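PDB 6D2Y: PbSGBP-B lipoprotein, which probably binds polysaccharides at the cell surface of Prevotella bryantii as a lipoprotein encoded in a polysaccharide utilization locus. Local coordinates for residues Gly221-Phe226 and Ile454-Asn459. Residues are numbered along the deposited sequence; the frame is centred on the assembly and turned at random.
Sequences GMLFDF and IRVVPN. With MG (magnesium ion), chain B.
Strands 222-224 and 454-458 pair antiparallel through Met222 with Arg455 and Phe224 with Ile454, with a classic beta bulge between the two pairs. Leu223 and Phe224 both face Ile454 there. Ile454 O accepts from both of their backbone nitrogens: Leu223 N at 2.9 Å and Phe224 N at 3.0 Å, each in the carbonyl plane. Ile454 N returns a bond to Phe224 O at 2.8 Å. Beyond the bulge, Val456 N reaches Gly221 O at 3.0 Å.

Ile454 is the apolar centre. With CG1 beside the backbone N (chi1 -52°) and CD1 carried on in an extended line (chi2 164°), CD1 comes to 3.9 Å from Phe224 CB. CB of Ile454 sits at the edge of the Phe224 ring. The same CD1 meets Phe226 CZ at 4.0 Å, while Phe224 CB lies over one face of the Phe226 ring, toward its rim. The Leu223 side chain takes another course: its CD1 lies 3.8 Å from Arg455 CA and also nears Val456 CG1. Met222 is selenomethionine; the modelled end of its chain lies implausibly close to Ile454 O, so its placement is doubtful. Arg455 extends from CG to NE, and its guanidinium makes salt bridges with Glu141 and Glu316.

Asp225 O binds magnesium at 2.4 Å just past the paired residues. Asp227, Ser255, Asn257 and Asp452 complete the protein ligands, Asp452 preceding Ile454 in its own strand. The doubly used carbonyl of Ile454 holds two successive amides at the bulge. The bulged pairing and the Phe-Ile cluster thus join the chain beside one magnesium ligand to the strand that carries another.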
loop_
_atom_site.group_PDB
_atom_site.type_symbol
_atom_site.label_atom_id
_atom_site.label_comp_id
_atom_site.label_asym_id
_atom_site.label_seq_id
_atom_site.Cartn_x
_atom_site.Cartn_y
_atom_site.Cartn_z
ATOM N N GLY A 221 -11.009 -8.546 -7.661
ATOM C CA GLY A 221 -11.795 -8.474 -6.442
ATOM C C GLY A 221 -12.776 -7.332 -6.437
ATOM O O GLY A 221 -13.119 -6.812 -5.370
HETATM N N MSE A 222 -13.218 -6.918 -7.616
HETATM C CA MSE A 222 -14.130 -5.800 -7.804
HETATM C C MSE A 222 -15.488 -5.978 -7.083
HETATM O O MSE A 222 -16.193 -6.960 -7.307
HETATM C CB MSE A 222 -14.332 -5.576 -9.311
HETATM C CG MSE A 222 -15.012 -4.273 -9.566
HETATM SE SE MSE A 222 -13.751 -2.814 -9.325
HETATM C CE MSE A 222 -14.701 -2.014 -7.886
ATOM N N LEU A 223 -15.841 -5.043 -6.197
ATOM C CA LEU A 223 -17.107 -5.096 -5.470
ATOM C C LEU A 223 -18.088 -4.011 -5.892
ATOM O O LEU A 223 -19.260 -4.306 -6.157
ATOM C CB LEU A 223 -16.873 -5.009 -3.954
ATOM C CG LEU A 223 -15.831 -5.965 -3.364
ATOM C CD1 LEU A 223 -15.067 -5.298 -2.236
ATOM C CD2 LEU A 223 -16.497 -7.239 -2.880
ATOM N N PHE A 224 -17.646 -2.753 -5.952
ATOM C CA PHE A 224 -18.498 -1.642 -6.381
ATOM C C PHE A 224 -17.686 -0.754 -7.319
ATOM O O PHE A 224 -16.829 0.006 -6.862
ATOM C CB PHE A 224 -19.009 -0.821 -5.202
ATOM C CG PHE A 224 -19.696 -1.622 -4.136
ATOM C CD1 PHE A 224 -18.976 -2.189 -3.101
ATOM C CD2 PHE A 224 -21.073 -1.765 -4.143
ATOM C CE1 PHE A 224 -19.611 -2.911 -2.108
ATOM C CE2 PHE A 224 -21.715 -2.482 -3.155
ATOM C CZ PHE A 224 -20.984 -3.056 -2.136
ATOM N N ASP A 225 -17.950 -0.847 -8.619
ATOM C CA ASP A 225 -17.548 0.197 -9.552
ATOM C C ASP A 225 -18.736 1.037 -9.996
ATOM O O ASP A 225 -18.556 2.010 -10.735
ATOM C CB ASP A 225 -16.826 -0.405 -10.767
ATOM C CG ASP A 225 -17.765 -1.108 -11.730
ATOM O OD1 ASP A 225 -18.882 -1.493 -11.324
ATOM O OD2 ASP A 225 -17.372 -1.297 -12.901
ATOM N N PHE A 226 -19.941 0.668 -9.556
ATOM C CA PHE A 226 -21.184 1.407 -9.771
ATOM C C PHE A 226 -21.558 1.509 -11.242
ATOM O O PHE A 226 -22.379 2.350 -11.616
ATOM C CB PHE A 226 -21.114 2.796 -9.129
ATOM C CG PHE A 226 -20.764 2.758 -7.670
ATOM C CD1 PHE A 226 -21.713 2.401 -6.730
ATOM C CD2 PHE A 226 -19.481 3.054 -7.240
ATOM C CE1 PHE A 226 -21.395 2.351 -5.387
ATOM C CE2 PHE A 226 -19.157 3.004 -5.895
ATOM C CZ PHE A 226 -20.118 2.647 -4.971
ATOM N N ILE A 454 -14.446 0.289 -5.348
ATOM C CA ILE A 454 -14.245 -0.443 -4.102
ATOM C C ILE A 454 -13.970 -1.903 -4.439
ATOM O O ILE A 454 -14.813 -2.586 -5.029
ATOM C CB ILE A 454 -15.467 -0.306 -3.185
ATOM C CG1 ILE A 454 -15.843 1.166 -2.996
ATOM C CG2 ILE A 454 -15.204 -0.981 -1.845
ATOM C CD1 ILE A 454 -17.239 1.365 -2.435
ATOM N N ARG A 455 -12.792 -2.393 -4.055
ATOM C CA ARG A 455 -12.367 -3.742 -4.407
ATOM C C ARG A 455 -11.518 -4.318 -3.281
ATOM O O ARG A 455 -11.038 -3.597 -2.402
ATOM C CB ARG A 455 -11.576 -3.752 -5.723
ATOM C CG ARG A 455 -10.327 -2.873 -5.700
ATOM C CD ARG A 455 -9.702 -2.738 -7.082
ATOM N NE ARG A 455 -8.494 -1.913 -7.072
ATOM C CZ ARG A 455 -8.481 -0.598 -7.274
ATOM N NH1 ARG A 455 -9.611 0.057 -7.499
ATOM N NH2 ARG A 455 -7.336 0.068 -7.249
ATOM N N VAL A 456 -11.335 -5.639 -3.310
ATOM C CA VAL A 456 -10.431 -6.332 -2.397
ATOM C C VAL A 456 -9.379 -7.058 -3.225
ATOM O O VAL A 456 -9.711 -7.788 -4.166
ATOM C CB VAL A 456 -11.177 -7.295 -1.450
ATOM C CG1 VAL A 456 -11.965 -8.346 -2.220
ATOM C CG2 VAL A 456 -10.192 -7.958 -0.495
ATOM N N VAL A 457 -8.112 -6.851 -2.872
ATOM C CA VAL A 457 -6.991 -7.233 -3.732
ATOM C C VAL A 457 -5.896 -7.842 -2.886
ATOM O O VAL A 457 -5.722 -7.494 -1.704
ATOM C CB VAL A 457 -6.444 -6.009 -4.505
ATOM C CG1 VAL A 457 -5.713 -5.054 -3.570
ATOM C CG2 VAL A 457 -5.572 -6.403 -5.691
ATOM N N PRO A 458 -5.151 -8.800 -3.444
ATOM C CA PRO A 458 -4.025 -9.375 -2.702
ATOM C C PRO A 458 -2.996 -8.318 -2.332
ATOM O O PRO A 458 -2.744 -7.374 -3.082
ATOM C CB PRO A 458 -3.441 -10.404 -3.676
ATOM C CG PRO A 458 -4.575 -10.770 -4.558
ATOM C CD PRO A 458 -5.418 -9.538 -4.696
ATOM N N ASN A 459 -2.397 -8.492 -1.150
ATOM C CA ASN A 459 -1.361 -7.566 -0.706
ATOM C C ASN A 459 -0.135 -7.631 -1.603
ATOM O O ASN A 459 0.604 -6.647 -1.718
ATOM C CB ASN A 459 -0.984 -7.862 0.745
ATOM C CG ASN A 459 -2.030 -7.381 1.725
ATOM O OD1 ASN A 459 -3.064 -6.845 1.328
ATOM N ND2 ASN A 459 -1.773 -7.577 3.013
HETATM MG MG MG B . -17.264 3.844 -11.622
HETATM O O HOH W 1 -15.788 2.579 -12.155
#